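Local coordinates for protein GP37 (Pseudomonas phage phikz, PDB 5FT0) that probably inhibits RNase E of the bacterial host, so that the RNA degradosome is blocked during phage infection, at residues G151-D156 with V209-E214; E159-L164 with N171-L176; V45-A48 with N54-Y57. One frame throughout, in Å; residues are numbered along the deposited sequence.

Contact 1: G151-D156 with V209-E214. With ARG (arginine), chain C.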
ATOM      1  N   GLY A 151       9.986  30.784   0.144  1.00 47.64           N
ATOM      2  CA  GLY A 151      11.038  31.411   0.921  1.00 50.92           C
ATOM      3  C   GLY A 151      12.378  31.254   0.236  1.00 56.34           C
ATOM      4  O   GLY A 151      12.442  30.739  -0.884  1.00 58.01           O
ATOM      5  N   ILE A 152      13.457  31.692   0.879  1.00 57.23           N
ATOM      6  CA  ILE A 152      14.806  31.537   0.348  1.00 63.34           C
ATOM      7  C   ILE A 152      15.591  30.654   1.307  1.00 65.95           C
ATOM      8  O   ILE A 152      15.694  30.963   2.502  1.00 64.40           O
ATOM      9  CB  ILE A 152      15.503  32.892   0.146  1.00 68.99           C
ATOM     10  CG1 ILE A 152      14.633  33.821  -0.707  1.00 71.44           C
ATOM     11  CG2 ILE A 152      16.888  32.698  -0.467  1.00 63.41           C
ATOM     12  CD1 ILE A 152      14.779  33.614  -2.205  1.00 62.01           C
ATOM     13  N   PHE A 153      16.128  29.552   0.789  1.00 61.71           N
ATOM     14  CA  PHE A 153      16.896  28.593   1.569  1.00 57.30           C
ATOM     15  C   PHE A 153      18.356  28.657   1.141  1.00 60.65           C
ATOM     16  O   PHE A 153      18.654  28.652  -0.058  1.00 61.08           O
ATOM     17  CB  PHE A 153      16.344  27.176   1.385  1.00 51.97           C
ATOM     18  CG  PHE A 153      16.923  26.165   2.335  1.00 44.99           C
ATOM     19  CD1 PHE A 153      16.338  25.938   3.570  1.00 41.56           C
ATOM     20  CD2 PHE A 153      18.048  25.436   1.988  1.00 46.47           C
ATOM     21  CE1 PHE A 153      16.869  25.002   4.444  1.00 43.65           C
ATOM     22  CE2 PHE A 153      18.584  24.503   2.854  1.00 43.95           C
ATOM     23  CZ  PHE A 153      17.993  24.284   4.085  1.00 42.93           C
ATOM     24  N   LYS A 154      19.258  28.722   2.117  1.00 62.52           N
ATOM     25  CA  LYS A 154      20.693  28.797   1.863  1.00 66.09           C
ATOM     26  C   LYS A 154      21.343  27.493   2.306  1.00 65.33           C
ATOM     27  O   LYS A 154      21.247  27.116   3.479  1.00 60.77           O
ATOM     28  CB  LYS A 154      21.320  29.987   2.591  1.00 60.96           C
ATOM     29  CG  LYS A 154      20.651  31.320   2.290  1.00 66.66           C
ATOM     30  N   THR A 155      22.002  26.807   1.368  1.00 64.24           N
ATOM     31  CA  THR A 155      22.641  25.534   1.686  1.00 65.43           C
ATOM     32  C   THR A 155      23.920  25.717   2.497  1.00 72.71           C
ATOM     33  O   THR A 155      24.343  24.780   3.181  1.00 71.17           O
ATOM     34  CB  THR A 155      22.940  24.761   0.398  1.00 71.20           C
ATOM     35  OG1 THR A 155      21.827  24.879  -0.498  1.00 79.98           O
ATOM     36  CG2 THR A 155      23.170  23.286   0.698  1.00 55.45           C
ATOM     37  N   ASP A 156      24.536  26.902   2.442  1.00 74.37           N
ATOM     38  CA  ASP A 156      25.731  27.153   3.243  1.00 72.80           C
ATOM     39  C   ASP A 156      25.427  27.107   4.734  1.00 68.36           C
ATOM     40  O   ASP A 156      26.298  26.752   5.535  1.00 71.22           O
ATOM     41  CB  ASP A 156      26.332  28.513   2.884  1.00 75.03           C
ATOM     42  CG  ASP A 156      26.863  28.564   1.469  1.00 81.23           C
ATOM     43  OD1 ASP A 156      27.293  27.511   0.953  1.00 86.14           O
ATOM     44  OD2 ASP A 156      26.849  29.662   0.872  1.00 80.66           O
ATOM     45  N   VAL A 209      11.490  21.714   1.048  1.00 30.97           N
ATOM     46  CA  VAL A 209      12.648  22.273   0.361  1.00 35.57           C
ATOM     47  C   VAL A 209      13.087  21.272  -0.698  1.00 32.37           C
ATOM     48  O   VAL A 209      13.324  20.096  -0.394  1.00 32.33           O
ATOM     49  CB  VAL A 209      13.793  22.593   1.335  1.00 37.77           C
ATOM     50  CG1 VAL A 209      14.943  23.250   0.594  1.00 35.45           C
ATOM     51  CG2 VAL A 209      13.300  23.493   2.458  1.00 36.50           C
ATOM     52  N   TYR A 210      13.192  21.735  -1.938  1.00 29.28           N
ATOM     53  CA  TYR A 210      13.570  20.896  -3.066  1.00 29.95           C
ATOM     54  C   TYR A 210      14.979  21.250  -3.514  1.00 29.17           C
ATOM     55  O   TYR A 210      15.280  22.421  -3.767  1.00 34.15           O
ATOM     56  CB  TYR A 210      12.588  21.068  -4.228  1.00 29.46           C
ATOM     57  CG  TYR A 210      11.204  20.529  -3.947  1.00 33.23           C
ATOM     58  CD1 TYR A 210      10.313  21.230  -3.143  1.00 33.62           C
ATOM     59  CD2 TYR A 210      10.784  19.324  -4.495  1.00 28.77           C
ATOM     60  CE1 TYR A 210       9.046  20.741  -2.882  1.00 31.48           C
ATOM     61  CE2 TYR A 210       9.517  18.827  -4.243  1.00 31.51           C
ATOM     62  CZ  TYR A 210       8.653  19.541  -3.434  1.00 32.43           C
ATOM     63  OH  TYR A 210       7.390  19.054  -3.178  1.00 33.07           O
ATOM     64  N   PHE A 211      15.835  20.237  -3.609  1.00 26.49           N
ATOM     65  CA  PHE A 211      17.190  20.379  -4.132  1.00 28.98           C
ATOM     66  C   PHE A 211      17.257  19.619  -5.450  1.00 24.51           C
ATOM     67  O   PHE A 211      17.262  18.384  -5.458  1.00 28.85           O
ATOM     68  CB  PHE A 211      18.227  19.845  -3.142  1.00 25.36           C
ATOM     69  CG  PHE A 211      18.117  20.433  -1.761  1.00 31.42           C
ATOM     70  CD1 PHE A 211      17.263  19.881  -0.820  1.00 31.70           C
ATOM     71  CD2 PHE A 211      18.879  21.533  -1.401  1.00 37.73           C
ATOM     72  CE1 PHE A 211      17.167  20.418   0.448  1.00 36.29           C
ATOM     73  CE2 PHE A 211      18.786  22.073  -0.134  1.00 32.01           C
ATOM     74  CZ  PHE A 211      17.929  21.516   0.792  1.00 37.36           C
ATOM     75  N   SER A 212      17.310  20.351  -6.558  1.00 22.48           N
ATOM     76  CA  SER A 212      17.312  19.750  -7.883  1.00 29.33           C
ATOM     77  C   SER A 212      18.678  19.899  -8.540  1.00 30.96           C
ATOM     78  O   SER A 212      19.425  20.841  -8.260  1.00 32.99           O
ATOM     79  CB  SER A 212      16.232  20.372  -8.768  1.00 26.08           C
ATOM     80  OG  SER A 212      14.946  20.017  -8.298  1.00 29.07           O
ATOM     81  N   PHE A 213      18.997  18.953  -9.420  1.00 24.93           N
ATOM     82  CA  PHE A 213      20.308  18.886 -10.044  1.00 25.07           C
ATOM     83  C   PHE A 213      20.160  18.472 -11.498  1.00 27.50           C
ATOM     84  O   PHE A 213      19.247  17.724 -11.859  1.00 28.85           O
ATOM     85  CB  PHE A 213      21.228  17.897  -9.315  1.00 25.78           C
ATOM     86  CG  PHE A 213      21.326  18.141  -7.837  1.00 28.08           C
ATOM     87  CD1 PHE A 213      22.229  19.062  -7.330  1.00 32.82           C
ATOM     88  CD2 PHE A 213      20.517  17.449  -6.953  1.00 25.85           C
ATOM     89  CE1 PHE A 213      22.320  19.289  -5.974  1.00 28.06           C
ATOM     90  CE2 PHE A 213      20.605  17.671  -5.591  1.00 26.66           C
ATOM     91  CZ  PHE A 213      21.506  18.593  -5.102  1.00 29.86           C
ATOM     92  N   GLU A 214      21.073  18.968 -12.330  1.00 30.45           N
ATOM     93  CA  GLU A 214      21.143  18.622 -13.741  1.00 33.33           C
ATOM     94  C   GLU A 214      22.542  18.108 -14.031  1.00 29.16           C
ATOM     95  O   GLU A 214      23.527  18.773 -13.699  1.00 29.15           O
ATOM     96  CB  GLU A 214      20.828  19.829 -14.632  1.00 26.51           C
ATOM     97  CG  GLU A 214      19.492  20.485 -14.348  1.00 38.91           C
ATOM     98  CD  GLU A 214      19.363  21.842 -15.017  1.00 48.50           C
ATOM     99  OE1 GLU A 214      19.003  21.886 -16.209  1.00 44.85           O
ATOM    100  OE2 GLU A 214      19.628  22.865 -14.350  1.00 51.84           O
TER
HETATM  101  N   ARG C1257      22.370  22.003 -17.368  1.00 56.08           N
HETATM  102  CA  ARG C1257      22.777  22.487 -18.681  1.00 53.59           C
HETATM  103  C   ARG C1257      23.626  23.749 -18.552  1.00 57.25           C
HETATM  104  O   ARG C1257      23.428  24.559 -17.646  1.00 58.85           O
HETATM  105  CB  ARG C1257      21.547  22.754 -19.547  1.00 67.62           C
HETATM  106  CG  ARG C1257      20.561  23.710 -18.902  1.00 64.68           C
HETATM  107  CD  ARG C1257      19.255  23.776 -19.665  1.00 65.16           C
HETATM  108  NE  ARG C1257      18.369  24.788 -19.097  1.00 85.45           N
HETATM  109  CZ  ARG C1257      17.553  24.576 -18.069  1.00 79.34           C
HETATM  110  NH1 ARG C1257      17.503  23.383 -17.494  1.00 77.53           N
HETATM  111  NH2 ARG C1257      16.784  25.558 -17.618  1.00 76.37           N
HETATM  112  OXT ARG C1257      24.534  23.986 -19.346  1.00 63.46           O
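Phe153 lays one face of its ring over the CG1 methyl of Val209, a CH-pi contact in which CG1 sits 4.1 Å from the centroid of the Phe153 ring and 19° off the ring normal, shifted toward the CG side. The other Val209 branch, CG2, closes in on the CD1 rim of the same ring. With CG anti to the backbone N (chi1 -170°), the Phe153 ring is carried toward strand 206-217. Phe211 comes next along that strand. The planes stand at 83°, but the rings meet obliquely: Phe153 CE2 lies at the edge of the Phe211 ring, 3.7 Å from Phe211 CZ, while CZ approaches Phe153 neither over a face nor at an edge. Thr155 adds its hydroxyl at the Phe211 edge, OG1 lying 4.2 Å from Phe211 CE2. Here the loop between strand 149-151 and helix 158-187 folds onto one face of the seven-stranded antiparallel sheet, and Val209 and Phe211, alternate residues of the strand, turn their side chains to it. Phe161, edge-to-face with Phe153, brings in the helix, and Val198 of the adjacent strand packs against both Phe153 and Phe211. Farther along the strand, Glu214 belongs to the arginine pocket with Phe190, Asp192 and Ala194. Its OE1 accepts a hydrogen bond from NH1 of the bound arginine, at a doubtfully short 2.5 Å. Glu222 OE2 lies close to Glu214 OE1, and the cationic guanidinium would be expected to ease the like-charge approach of these two carboxylates.

Contact 2: E159-L164 with N171-L176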
ATOM      1  N   GLU A 159      22.265  26.148  10.282  1.00 58.22           N
ATOM      2  CA  GLU A 159      21.110  26.415  11.135  1.00 61.71           C
ATOM      3  C   GLU A 159      19.802  26.251  10.376  1.00 54.64           C
ATOM      4  O   GLU A 159      18.778  25.906  10.974  1.00 58.18           O
ATOM      5  CB  GLU A 159      21.207  27.820  11.733  1.00 53.33           C
ATOM      6  N   GLU A 160      19.809  26.494   9.063  1.00 53.33           N
ATOM      7  CA  GLU A 160      18.607  26.232   8.277  1.00 53.82           C
ATOM      8  C   GLU A 160      18.346  24.738   8.141  1.00 56.30           C
ATOM      9  O   GLU A 160      17.185  24.319   8.065  1.00 54.33           O
ATOM     10  CB  GLU A 160      18.713  26.892   6.903  1.00 53.80           C
ATOM     11  CG  GLU A 160      18.831  28.406   6.958  1.00 56.49           C
ATOM     12  CD  GLU A 160      18.482  29.068   5.640  1.00 60.63           C
ATOM     13  OE1 GLU A 160      17.361  28.837   5.140  1.00 63.95           O
ATOM     14  OE2 GLU A 160      19.320  29.822   5.107  1.00 75.16           O
ATOM     15  N   PHE A 161      19.403  23.919   8.114  1.00 48.89           N
ATOM     16  CA  PHE A 161      19.206  22.476   8.195  1.00 50.59           C
ATOM     17  C   PHE A 161      18.801  22.050   9.599  1.00 51.94           C
ATOM     18  O   PHE A 161      18.128  21.026   9.763  1.00 48.70           O
ATOM     19  CB  PHE A 161      20.472  21.741   7.752  1.00 47.30           C
ATOM     20  CG  PHE A 161      20.623  21.642   6.260  1.00 49.65           C
ATOM     21  CD1 PHE A 161      20.056  20.586   5.564  1.00 39.22           C
ATOM     22  CD2 PHE A 161      21.324  22.605   5.553  1.00 48.72           C
ATOM     23  CE1 PHE A 161      20.189  20.493   4.193  1.00 41.90           C
ATOM     24  CE2 PHE A 161      21.460  22.516   4.180  1.00 45.27           C
ATOM     25  CZ  PHE A 161      20.892  21.459   3.499  1.00 42.21           C
ATOM     26  N   GLU A 162      19.200  22.813  10.621  1.00 54.10           N
ATOM     27  CA  GLU A 162      18.688  22.565  11.964  1.00 58.66           C
ATOM     28  C   GLU A 162      17.204  22.886  12.053  1.00 51.90           C
ATOM     29  O   GLU A 162      16.472  22.234  12.804  1.00 49.18           O
ATOM     30  CB  GLU A 162      19.471  23.381  12.993  1.00 58.82           C
ATOM     31  CG  GLU A 162      20.913  22.932  13.172  1.00 63.34           C
ATOM     32  CD  GLU A 162      21.669  23.772  14.183  1.00 70.06           C
ATOM     33  OE1 GLU A 162      21.094  24.761  14.687  1.00 76.14           O
ATOM     34  OE2 GLU A 162      22.838  23.442  14.473  1.00 71.49           O
ATOM     35  N   PHE A 163      16.744  23.885  11.300  1.00 47.36           N
ATOM     36  CA  PHE A 163      15.314  24.159  11.236  1.00 50.26           C
ATOM     37  C   PHE A 163      14.568  23.016  10.558  1.00 51.90           C
ATOM     38  O   PHE A 163      13.484  22.622  11.002  1.00 53.68           O
ATOM     39  CB  PHE A 163      15.075  25.480  10.503  1.00 47.69           C
ATOM     40  CG  PHE A 163      13.645  25.707  10.091  1.00 50.98           C
ATOM     41  CD1 PHE A 163      12.690  26.083  11.020  1.00 47.86           C
ATOM     42  CD2 PHE A 163      13.263  25.565   8.765  1.00 49.05           C
ATOM     43  CE1 PHE A 163      11.377  26.301  10.636  1.00 53.35           C
ATOM     44  CE2 PHE A 163      11.953  25.782   8.375  1.00 54.63           C
ATOM     45  CZ  PHE A 163      11.010  26.152   9.310  1.00 51.69           C
ATOM     46  N   LEU A 164      15.150  22.449   9.500  1.00 49.26           N
ATOM     47  CA  LEU A 164      14.436  21.460   8.697  1.00 48.69           C
ATOM     48  C   LEU A 164      14.308  20.124   9.422  1.00 48.83           C
ATOM     49  O   LEU A 164      13.215  19.552   9.493  1.00 51.66           O
ATOM     50  CB  LEU A 164      15.140  21.268   7.353  1.00 46.20           C
ATOM     51  CG  LEU A 164      14.736  22.183   6.198  1.00 48.33           C
ATOM     52  CD1 LEU A 164      15.461  21.771   4.925  1.00 46.32           C
ATOM     53  CD2 LEU A 164      13.229  22.156   5.995  1.00 49.09           C
ATOM     54  N   ASN A 171      23.547  17.999  10.401  1.00 45.89           N
ATOM     55  CA  ASN A 171      24.823  17.944   9.696  1.00 50.91           C
ATOM     56  C   ASN A 171      24.888  16.761   8.735  1.00 46.96           C
ATOM     57  O   ASN A 171      25.455  16.880   7.643  1.00 47.68           O
ATOM     58  CB  ASN A 171      25.980  17.890  10.693  1.00 49.98           C
ATOM     59  CG  ASN A 171      27.333  18.037  10.020  1.00 56.15           C
ATOM     60  OD1 ASN A 171      28.108  17.085   9.937  1.00 57.41           O
ATOM     61  ND2 ASN A 171      27.617  19.235   9.519  1.00 47.89           N
ATOM     62  N   ASN A 172      24.324  15.614   9.122  1.00 44.83           N
ATOM     63  CA  ASN A 172      24.267  14.479   8.205  1.00 44.29           C
ATOM     64  C   ASN A 172      23.444  14.814   6.969  1.00 42.53           C
ATOM     65  O   ASN A 172      23.806  14.430   5.850  1.00 37.86           O
ATOM     66  CB  ASN A 172      23.684  13.256   8.911  1.00 40.86           C
ATOM     67  CG  ASN A 172      24.629  12.665   9.938  1.00 47.22           C
ATOM     68  OD1 ASN A 172      25.847  12.723   9.782  1.00 51.01           O
ATOM     69  ND2 ASN A 172      24.067  12.087  10.995  1.00 51.85           N
ATOM     70  N   VAL A 173      22.334  15.532   7.153  1.00 39.22           N
ATOM     71  CA  VAL A 173      21.479  15.895   6.027  1.00 39.00           C
ATOM     72  C   VAL A 173      22.163  16.937   5.149  1.00 41.54           C
ATOM     73  O   VAL A 173      22.111  16.861   3.916  1.00 36.32           O
ATOM     74  CB  VAL A 173      20.113  16.384   6.540  1.00 37.92           C
ATOM     75  CG1 VAL A 173      19.307  16.996   5.413  1.00 35.06           C
ATOM     76  CG2 VAL A 173      19.346  15.232   7.171  1.00 36.24           C
ATOM     77  N   LYS A 174      22.823  17.918   5.768  1.00 41.20           N
ATOM     78  CA  LYS A 174      23.582  18.905   5.007  1.00 40.21           C
ATOM     79  C   LYS A 174      24.677  18.240   4.179  1.00 38.83           C
ATOM     80  O   LYS A 174      24.924  18.631   3.033  1.00 39.25           O
ATOM     81  CB  LYS A 174      24.176  19.944   5.961  1.00 46.34           C
ATOM     82  CG  LYS A 174      25.065  20.992   5.308  1.00 43.99           C
ATOM     83  CD  LYS A 174      25.352  22.125   6.286  1.00 55.05           C
ATOM     84  CE  LYS A 174      26.813  22.552   6.259  1.00 56.34           C
ATOM     85  NZ  LYS A 174      27.189  23.250   5.000  1.00 63.81           N
ATOM     86  N   GLU A 175      25.336  17.225   4.740  1.00 36.52           N
ATOM     87  CA  GLU A 175      26.364  16.509   3.993  1.00 42.20           C
ATOM     88  C   GLU A 175      25.764  15.673   2.870  1.00 38.24           C
ATOM     89  O   GLU A 175      26.423  15.449   1.847  1.00 38.21           O
ATOM     90  CB  GLU A 175      27.184  15.627   4.935  1.00 39.17           C
ATOM     91  CG  GLU A 175      28.064  16.407   5.901  1.00 51.73           C
ATOM     92  CD  GLU A 175      29.089  17.273   5.188  1.00 67.79           C
ATOM     93  OE1 GLU A 175      29.770  16.762   4.271  1.00 63.75           O
ATOM     94  OE2 GLU A 175      29.210  18.467   5.541  1.00 68.57           O
ATOM     95  N   LEU A 176      24.528  15.195   3.043  1.00 36.65           N
ATOM     96  CA  LEU A 176      23.860  14.469   1.968  1.00 29.93           C
ATOM     97  C   LEU A 176      23.620  15.378   0.770  1.00 31.84           C
ATOM     98  O   LEU A 176      23.927  15.018  -0.373  1.00 32.06           O
ATOM     99  CB  LEU A 176      22.542  13.879   2.472  1.00 33.45           C
ATOM    100  CG  LEU A 176      21.587  13.317   1.412  1.00 30.09           C
ATOM    101  CD1 LEU A 176      22.222  12.140   0.691  1.00 25.40           C
ATOM    102  CD2 LEU A 176      20.265  12.904   2.044  1.00 30.39           C
TER
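Glu175 N donates to Asn171 O at 2.9 Å, a bond of the helical turn that presents Val173 and Lys174 to the ring of Phe161. Both segments belong to helix 158-187, yet they pack against each other as two helical segments at a sharp bend. The chain doubles back between them, and the amides of Asn171 and Asn172 lack bonds to the turn before; the CA atoms of Phe161 and Lys174, thirteen residues apart in sequence, are 6.5 Å from each other. The Phe161 ring lies between the two segments. Lys174 CA stands almost squarely over its centre, 3.9 Å from the centroid and 12° off the normal, a CH-pi contact made by backbone rather than by a side-chain tip. Lys174 CG, anti to its N (chi1 177°), carries the aliphatic chain across the CD2 and CE2 side of the ring, after which turns at chi3 and chi4 lead the ammonium away. Beyond these segments Val96 of helix 87-98 and Ile229 of strand 220-232 pack on Val173, joining the bend to the sheet and to a second helix. At the edge of the Phe161 ring, near its plane, the Val173 CG1 methyl touches two neighbouring carbons, lying 3.7 Å from Phe161 CD1 and 3.8 Å from Phe161 CE1.

Contact 3: V45-A48 with N54-Y57; sequences VTCA and NTHY
Cys47 begins its contact at CB, which lies 3.2 Å from the hydroxyl OG1 of Thr55, its partner in an antiparallel hydrogen-bonded pair. One bond farther, SG reaches the edge of the Tyr57 ring, 3.8 Å from Tyr57 CE2, a sulfur-aromatic contact that approaches near the ring plane, 77° off the normal. SG gets there by standing beside the backbone N (chi1 -58°). This is a beta hairpin, and its backbone holds the side chains in register: Cys47 N to Thr55 O, at 2.8 Å, and Thr55 N to Cys47 O close one ring of bonds, while Val45 and Tyr57 exchange a second pair. Between them Thr46 and His56 form a non-hydrogen-bonded pair on the other face, their side chains side by side with Thr46 OG1 3.7 Å from His56 CD2. Near the turn, after a cis peptide bond, Asn54 OD1 lies 3.4 Å from Ala48 CB. Within the four-stranded antiparallel sheet, strand 55-59 is the outermost of the chain on this side and strand 30-37 flanks strand 42-48 on the other, while Val45, Cys47 and Tyr57 face helix 67-82, packing on Val70, Val74 and Arg77.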
ATOM      1  N   VAL A  45       5.050   6.505 -21.499  1.00 40.38           N
ATOM      2  CA  VAL A  45       6.000   5.417 -21.687  1.00 38.46           C
ATOM      3  C   VAL A  45       5.693   4.313 -20.687  1.00 42.36           C
ATOM      4  O   VAL A  45       5.409   4.587 -19.516  1.00 46.57           O
ATOM      5  CB  VAL A  45       7.456   5.908 -21.528  1.00 35.85           C
ATOM      6  CG1 VAL A  45       8.437   4.761 -21.717  1.00 30.59           C
ATOM      7  CG2 VAL A  45       7.748   7.028 -22.510  1.00 36.83           C
ATOM      8  N   THR A  46       5.750   3.066 -21.152  1.00 37.83           N
ATOM      9  CA  THR A  46       5.588   1.892 -20.304  1.00 45.82           C
ATOM     10  C   THR A  46       6.802   0.989 -20.467  1.00 43.12           C
ATOM     11  O   THR A  46       7.198   0.676 -21.594  1.00 42.41           O
ATOM     12  CB  THR A  46       4.306   1.129 -20.653  1.00 45.92           C
ATOM     13  OG1 THR A  46       3.173   1.982 -20.452  1.00 50.02           O
ATOM     14  CG2 THR A  46       4.165  -0.110 -19.779  1.00 44.75           C
ATOM     15  N   CYS A  47       7.385   0.573 -19.344  1.00 46.33           N
ATOM     16  CA  CYS A  47       8.568  -0.280 -19.325  1.00 45.66           C
ATOM     17  C   CYS A  47       8.257  -1.552 -18.549  1.00 48.96           C
ATOM     18  O   CYS A  47       7.749  -1.487 -17.424  1.00 48.16           O
ATOM     19  CB  CYS A  47       9.760   0.447 -18.694  1.00 40.11           C
ATOM     20  SG  CYS A  47      10.220   1.990 -19.506  1.00 41.23           S
ATOM     21  N   ALA A  48       8.572  -2.704 -19.140  1.00 41.56           N
ATOM     22  CA  ALA A  48       8.226  -3.994 -18.559  1.00 48.96           C
ATOM     23  C   ALA A  48       9.446  -4.902 -18.518  1.00 48.46           C
ATOM     24  O   ALA A  48      10.163  -5.029 -19.516  1.00 47.45           O
ATOM     25  CB  ALA A  48       7.103  -4.673 -19.351  1.00 42.86           C
ATOM     26  N   ASN A  54       5.481  -3.247 -13.768  1.00 69.82           N
ATOM     27  CA  ASN A  54       5.771  -2.299 -14.851  1.00 62.18           C
ATOM     28  C   ASN A  54       6.122  -0.914 -14.282  1.00 62.57           C
ATOM     29  O   ASN A  54       5.622  -0.551 -13.212  1.00 62.30           O
ATOM     30  CB  ASN A  54       4.537  -2.100 -15.770  1.00 57.28           C
ATOM     31  CG  ASN A  54       4.322  -3.221 -16.766  1.00 67.87           C
ATOM     32  OD1 ASN A  54       5.005  -4.239 -16.750  1.00 68.09           O
ATOM     33  ND2 ASN A  54       3.351  -3.032 -17.643  1.00 67.28           N
ATOM     34  N   THR A  55       6.929  -0.121 -14.995  1.00 54.57           N
ATOM     35  CA  THR A  55       7.137   1.287 -14.663  1.00 55.34           C
ATOM     36  C   THR A  55       6.568   2.178 -15.763  1.00 44.32           C
ATOM     37  O   THR A  55       6.474   1.776 -16.927  1.00 48.82           O
ATOM     38  CB  THR A  55       8.623   1.621 -14.464  1.00 51.06           C
ATOM     39  OG1 THR A  55       9.346   1.371 -15.677  1.00 63.69           O
ATOM     40  CG2 THR A  55       9.225   0.799 -13.341  1.00 47.34           C
ATOM     41  N   HIS A  56       6.201   3.404 -15.386  1.00 43.79           N
ATOM     42  CA  HIS A  56       5.557   4.337 -16.303  1.00 43.57           C
ATOM     43  C   HIS A  56       6.178   5.722 -16.173  1.00 42.86           C
ATOM     44  O   HIS A  56       6.564   6.140 -15.076  1.00 41.23           O
ATOM     45  CB  HIS A  56       4.046   4.424 -16.039  1.00 41.51           C
ATOM     46  CG  HIS A  56       3.374   3.089 -15.917  1.00 60.26           C
ATOM     47  ND1 HIS A  56       3.382   2.357 -14.749  1.00 66.18           N
ATOM     48  CD2 HIS A  56       2.675   2.356 -16.816  1.00 54.47           C
ATOM     49  CE1 HIS A  56       2.719   1.230 -14.934  1.00 65.56           C
ATOM     50  NE2 HIS A  56       2.280   1.204 -16.180  1.00 61.40           N
ATOM     51  N   TYR A  57       6.261   6.434 -17.297  1.00 34.62           N
ATOM     52  CA  TYR A  57       6.777   7.796 -17.315  1.00 32.11           C
ATOM     53  C   TYR A  57       5.933   8.653 -18.249  1.00 35.43           C
ATOM     54  O   TYR A  57       5.269   8.152 -19.159  1.00 34.15           O
ATOM     55  CB  TYR A  57       8.240   7.861 -17.777  1.00 38.72           C
ATOM     56  CG  TYR A  57       9.190   6.918 -17.079  1.00 36.74           C
ATOM     57  CD1 TYR A  57       9.591   7.144 -15.769  1.00 35.43           C
ATOM     58  CD2 TYR A  57       9.717   5.820 -17.746  1.00 38.64           C
ATOM     59  CE1 TYR A  57      10.474   6.286 -15.133  1.00 36.24           C
ATOM     60  CE2 TYR A  57      10.603   4.959 -17.121  1.00 44.27           C
ATOM     61  CZ  TYR A  57      10.978   5.196 -15.816  1.00 39.68           C
ATOM     62  OH  TYR A  57      11.860   4.342 -15.194  1.00 45.77           O
TER

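In the fold
From the N terminus, contact 3 closes first, a short hairpin loop between strands 42-48 and 55-59 of the four-stranded sheet. It is complete before contact 1 opens, and its centre lies about 30 Å from that of contact 1, on the opposite side of the chain's centre. Contact 1 opens at residues 151-156; contact 2 closes within helix 158-187, drawing its early turns against later ones; contact 1 then closes at strand 206-217 of the seven-stranded sheet, with contact 2 nested inside its loop. These two touch: Lys154 N makes a probable hydrogen bond to Glu160 OE2, and Phe153 packs against Leu164, so the loop links the helix to the seven-stranded sheet.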